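LPS-assembly lipoprotein (Caulobacter crescentus, PDB 4KWY) probably takes part, as a putative LptE-family lipoprotein, in assembling lipopolysaccharide at the outer membrane. Local coordinates at residues A[6-18]-A[26-38]. Residues are numbered along the deposited sequence; the frame is centred on the assembly and turned at random.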
loop_
_atom_site.group_PDB
_atom_site.type_symbol
_atom_site.label_atom_id
_atom_site.label_comp_id
_atom_site.label_asym_id
_atom_site.label_seq_id
_atom_site.Cartn_x
_atom_site.Cartn_y
_atom_site.Cartn_z
ATOM N N VAL A 6 9.884 4.400 -17.489
ATOM C CA VAL A 6 8.792 3.866 -16.659
ATOM C C VAL A 6 9.232 3.969 -15.192
ATOM O O VAL A 6 8.464 4.436 -14.355
ATOM C CB VAL A 6 8.391 2.411 -17.065
ATOM C CG1 VAL A 6 7.389 1.795 -16.081
ATOM C CG2 VAL A 6 7.849 2.365 -18.489
ATOM N N GLU A 7 10.487 3.574 -14.901
ATOM C CA GLU A 7 11.097 3.624 -13.567
ATOM C C GLU A 7 11.276 5.087 -13.125
ATOM O O GLU A 7 11.102 5.393 -11.942
ATOM C CB GLU A 7 12.438 2.855 -13.555
ATOM C CG GLU A 7 12.257 1.343 -13.626
ATOM C CD GLU A 7 13.375 0.504 -14.216
ATOM O OE1 GLU A 7 14.212 1.046 -14.975
ATOM O OE2 GLU A 7 13.372 -0.723 -13.965
ATOM N N SER A 8 11.583 5.985 -14.096
ATOM C CA SER A 8 11.712 7.442 -13.928
ATOM C C SER A 8 10.319 8.060 -13.679
ATOM O O SER A 8 10.197 9.049 -12.949
ATOM C CB SER A 8 12.362 8.061 -15.166
ATOM O OG SER A 8 12.222 9.471 -15.232
ATOM N N GLY A 9 9.303 7.468 -14.309
ATOM C CA GLY A 9 7.909 7.860 -14.183
ATOM C C GLY A 9 7.339 7.428 -12.848
ATOM O O GLY A 9 6.609 8.189 -12.208
ATOM N N LEU A 10 7.685 6.205 -12.410
ATOM C CA LEU A 10 7.215 5.662 -11.138
ATOM C C LEU A 10 7.751 6.482 -9.969
ATOM O O LEU A 10 6.996 6.783 -9.042
ATOM C CB LEU A 10 7.593 4.178 -10.962
ATOM C CG LEU A 10 6.795 3.153 -11.758
ATOM C CD1 LEU A 10 7.543 1.849 -11.834
ATOM C CD2 LEU A 10 5.398 2.951 -11.191
ATOM N N SER A 11 9.030 6.895 -10.034
ATOM C CA SER A 11 9.625 7.684 -8.966
ATOM C C SER A 11 9.124 9.133 -9.004
ATOM O O SER A 11 9.372 9.862 -8.042
ATOM C CB SER A 11 11.151 7.606 -8.992
ATOM O OG SER A 11 11.708 7.992 -10.238
ATOM N N SER A 12 8.365 9.538 -10.073
ATOM C CA SER A 12 7.755 10.881 -10.155
ATOM C C SER A 12 6.396 10.909 -9.413
ATOM O O SER A 12 5.809 11.977 -9.251
ATOM C CB SER A 12 7.590 11.335 -11.606
ATOM O OG SER A 12 6.522 10.668 -12.261
ATOM N N ILE A 13 5.913 9.734 -8.944
ATOM C CA ILE A 13 4.640 9.595 -8.224
ATOM C C ILE A 13 4.842 9.839 -6.711
ATOM O O ILE A 13 5.560 9.099 -6.026
ATOM C CB ILE A 13 3.946 8.231 -8.487
ATOM C CG1 ILE A 13 3.644 8.005 -9.982
ATOM C CG2 ILE A 13 2.683 8.106 -7.664
ATOM C CD1 ILE A 13 3.225 6.539 -10.357
ATOM N N GLU A 14 4.156 10.856 -6.198
ATOM C CA GLU A 14 4.176 11.177 -4.782
ATOM C C GLU A 14 2.936 10.601 -4.129
ATOM O O GLU A 14 1.810 10.942 -4.502
ATOM C CB GLU A 14 4.246 12.677 -4.588
ATOM C CG GLU A 14 4.633 13.092 -3.190
ATOM C CD GLU A 14 4.743 14.596 -3.102
ATOM O OE1 GLU A 14 5.783 15.149 -3.532
ATOM O OE2 GLU A 14 3.753 15.226 -2.668
ATOM N N THR A 15 3.150 9.727 -3.161
ATOM C CA THR A 15 2.095 9.001 -2.458
ATOM C C THR A 15 1.628 9.817 -1.268
ATOM O O THR A 15 2.436 10.308 -0.478
ATOM C CB THR A 15 2.583 7.598 -2.114
ATOM O OG1 THR A 15 3.204 7.077 -3.285
ATOM C CG2 THR A 15 1.453 6.659 -1.705
ATOM N N VAL A 16 0.312 10.029 -1.217
ATOM C CA VAL A 16 -0.433 10.809 -0.220
ATOM C C VAL A 16 -1.385 9.860 0.530
ATOM O O VAL A 16 -2.164 9.115 -0.073
ATOM C CB VAL A 16 -1.229 12.012 -0.845
ATOM C CG1 VAL A 16 -1.754 12.955 0.229
ATOM C CG2 VAL A 16 -0.402 12.785 -1.862
ATOM N N ALA A 17 -1.335 9.925 1.839
ATOM C CA ALA A 17 -2.223 9.153 2.677
ATOM C C ALA A 17 -2.682 9.995 3.851
ATOM O O ALA A 17 -1.925 10.829 4.381
ATOM C CB ALA A 17 -1.531 7.885 3.164
ATOM N N ALA A 18 -3.932 9.782 4.249
ATOM C CA ALA A 18 -4.481 10.422 5.420
ATOM C C ALA A 18 -3.976 9.685 6.674
ATOM O O ALA A 18 -3.485 8.553 6.568
ATOM C CB ALA A 18 -6.002 10.402 5.355
ATOM N N LEU A 26 1.477 1.581 4.046
ATOM C CA LEU A 26 1.345 1.458 2.594
ATOM C C LEU A 26 2.139 2.540 1.891
ATOM O O LEU A 26 2.827 2.226 0.935
ATOM C CB LEU A 26 -0.135 1.458 2.129
ATOM C CG LEU A 26 -0.391 1.263 0.615
ATOM C CD1 LEU A 26 0.343 0.070 0.063
ATOM C CD2 LEU A 26 -1.819 1.135 0.320
ATOM N N ARG A 27 2.067 3.793 2.361
ATOM C CA ARG A 27 2.800 4.931 1.776
ATOM C C ARG A 27 4.314 4.678 1.826
ATOM O O ARG A 27 4.998 4.861 0.817
ATOM C CB ARG A 27 2.445 6.234 2.513
ATOM C CG ARG A 27 2.909 7.519 1.814
ATOM C CD ARG A 27 3.170 8.698 2.757
ATOM N NE ARG A 27 2.113 8.922 3.755
ATOM C CZ ARG A 27 2.266 8.772 5.075
ATOM N NH1 ARG A 27 3.440 8.401 5.580
ATOM N NH2 ARG A 27 1.241 8.975 5.896
ATOM N N GLU A 28 4.812 4.221 2.996
ATOM C CA GLU A 28 6.208 3.876 3.264
ATOM C C GLU A 28 6.652 2.795 2.288
ATOM O O GLU A 28 7.704 2.944 1.670
ATOM C CB GLU A 28 6.355 3.392 4.721
ATOM C CG GLU A 28 7.757 3.491 5.299
ATOM C CD GLU A 28 7.939 2.924 6.698
ATOM O OE1 GLU A 28 7.403 1.826 6.982
ATOM O OE2 GLU A 28 8.666 3.559 7.495
ATOM N N GLN A 29 5.819 1.751 2.089
ATOM C CA GLN A 29 6.089 0.647 1.173
ATOM C C GLN A 29 6.090 1.095 -0.272
ATOM O O GLN A 29 6.909 0.610 -1.041
ATOM C CB GLN A 29 5.064 -0.486 1.364
ATOM C CG GLN A 29 5.373 -1.443 2.522
ATOM C CD GLN A 29 6.754 -2.032 2.423
ATOM O OE1 GLN A 29 7.134 -2.618 1.411
ATOM N NE2 GLN A 29 7.571 -1.774 3.422
ATOM N N LEU A 30 5.156 1.979 -0.650
ATOM C CA LEU A 30 5.049 2.501 -2.009
ATOM C C LEU A 30 6.205 3.471 -2.308
ATOM O O LEU A 30 6.744 3.405 -3.399
ATOM C CB LEU A 30 3.689 3.181 -2.240
ATOM C CG LEU A 30 2.530 2.270 -2.623
ATOM C CD1 LEU A 30 1.229 2.968 -2.450
ATOM C CD2 LEU A 30 2.629 1.818 -4.065
ATOM N N ASP A 31 6.625 4.325 -1.338
ATOM C CA ASP A 31 7.772 5.243 -1.532
ATOM C C ASP A 31 9.041 4.441 -1.825
ATOM O O ASP A 31 9.879 4.886 -2.604
ATOM C CB ASP A 31 7.990 6.179 -0.319
ATOM C CG ASP A 31 7.051 7.379 -0.240
ATOM O OD1 ASP A 31 6.488 7.770 -1.295
ATOM O OD2 ASP A 31 6.911 7.956 0.872
ATOM N N ASP A 32 9.139 3.232 -1.245
ATOM C CA ASP A 32 10.232 2.280 -1.448
ATOM C C ASP A 32 10.130 1.601 -2.822
ATOM O O ASP A 32 11.087 1.649 -3.595
ATOM C CB ASP A 32 10.213 1.223 -0.332
ATOM C CG ASP A 32 11.101 1.516 0.863
ATOM O OD1 ASP A 32 11.290 2.716 1.192
ATOM O OD2 ASP A 32 11.567 0.547 1.503
ATOM N N ALA A 33 8.975 0.979 -3.116
ATOM C CA ALA A 33 8.679 0.294 -4.374
ATOM C C ALA A 33 8.728 1.256 -5.595
ATOM O O ALA A 33 9.245 0.880 -6.648
ATOM C CB ALA A 33 7.314 -0.378 -4.283
ATOM N N LEU A 34 8.212 2.486 -5.444
ATOM C CA LEU A 34 8.199 3.495 -6.507
ATOM C C LEU A 34 9.540 4.241 -6.616
ATOM O O LEU A 34 9.808 4.818 -7.667
ATOM C CB LEU A 34 7.048 4.513 -6.315
ATOM C CG LEU A 34 5.597 3.975 -6.349
ATOM C CD1 LEU A 34 4.604 5.053 -5.974
ATOM C CD2 LEU A 34 5.240 3.374 -7.691
ATOM N N ALA A 35 10.383 4.209 -5.551
ATOM C CA ALA A 35 11.699 4.886 -5.454
ATOM C C ALA A 35 11.564 6.430 -5.479
ATOM O O ALA A 35 12.491 7.139 -5.906
ATOM C CB ALA A 35 12.652 4.411 -6.552
ATOM N N HIS A 36 10.422 6.946 -4.974
ATOM C CA HIS A 36 10.191 8.378 -4.897
ATOM C C HIS A 36 10.952 8.949 -3.699
ATOM O O HIS A 36 10.633 8.645 -2.547
ATOM C CB HIS A 36 8.692 8.750 -4.845
ATOM C CG HIS A 36 8.461 10.240 -4.732
ATOM N ND1 HIS A 36 8.713 11.095 -5.797
ATOM C CD2 HIS A 36 8.079 10.982 -3.665
ATOM C CE1 HIS A 36 8.456 12.315 -5.353
ATOM N NE2 HIS A 36 8.079 12.301 -4.076
ATOM N N ARG A 37 11.981 9.754 -3.988
ATOM C CA ARG A 37 12.793 10.403 -2.965
ATOM C C ARG A 37 12.032 11.642 -2.474
ATOM O O ARG A 37 11.504 12.397 -3.295
ATOM C CB ARG A 37 14.186 10.747 -3.532
ATOM C CG ARG A 37 15.232 11.090 -2.470
ATOM C CD ARG A 37 16.521 11.668 -3.052
ATOM N NE ARG A 37 16.281 12.762 -4.000
ATOM C CZ ARG A 37 16.046 14.023 -3.657
ATOM N NH1 ARG A 37 16.019 14.378 -2.378
ATOM N NH2 ARG A 37 15.829 14.940 -4.591
ATOM N N GLN A 38 11.905 11.812 -1.142
ATOM C CA GLN A 38 11.172 12.952 -0.568
ATOM C C GLN A 38 11.898 14.271 -0.895
ATOM O O GLN A 38 13.129 14.349 -0.816
ATOM C CB GLN A 38 10.926 12.783 0.941
ATOM C CG GLN A 38 9.911 11.663 1.250
ATOM C CD GLN A 38 9.608 11.505 2.720
ATOM O OE1 GLN A 38 10.506 11.436 3.572
ATOM N NE2 GLN A 38 8.327 11.381 3.040
#
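His-36 reaches across to Ser-11 in a beta-alpha-beta unit (strand 13-17, helix 21-34, strand 44-50) whose helix packs antiparallel against the first strand. His-36 ND1 donates to Ser-11 O at 2.6 Å, with the acceptor almost in the ring plane. Over one ring face lies the backbone of strand 13-17: Glu-14 CA stands 4.2 Å from the centroid of the His-36 ring in a CH-pi contact. A chi1 of 179°, which sets CG opposite the backbone N, swings the ring to Ser-11 O and the Glu-14 backbone. Replacing this histidine with alanine is likely to leave Ser-11 O without its side-chain donor and the backbone at Glu-14 without the ring that lies against it. Glu-14 CG lies against His-36 NE2 at 3.6 Å, while its carboxylate turns to Lys-45 in a salt bridge. Deeper in the unit, Leu-34 sets CD2 against Leu-10 CD2 at 3.5 Å, the two side chains crossing at about a right angle, and CD1 against Ile-13 CG2. Farther along the strand, Thr-15 CG2 packs on Leu-30 CD1 and on the aliphatic part of Arg-27. A type I turn from Leu-10 to Ile-13 leads into the strand and contains Ser-11, whose OG donates in the carbonyl plane to a lone pair of Glu-7 O, 3.2 Å away.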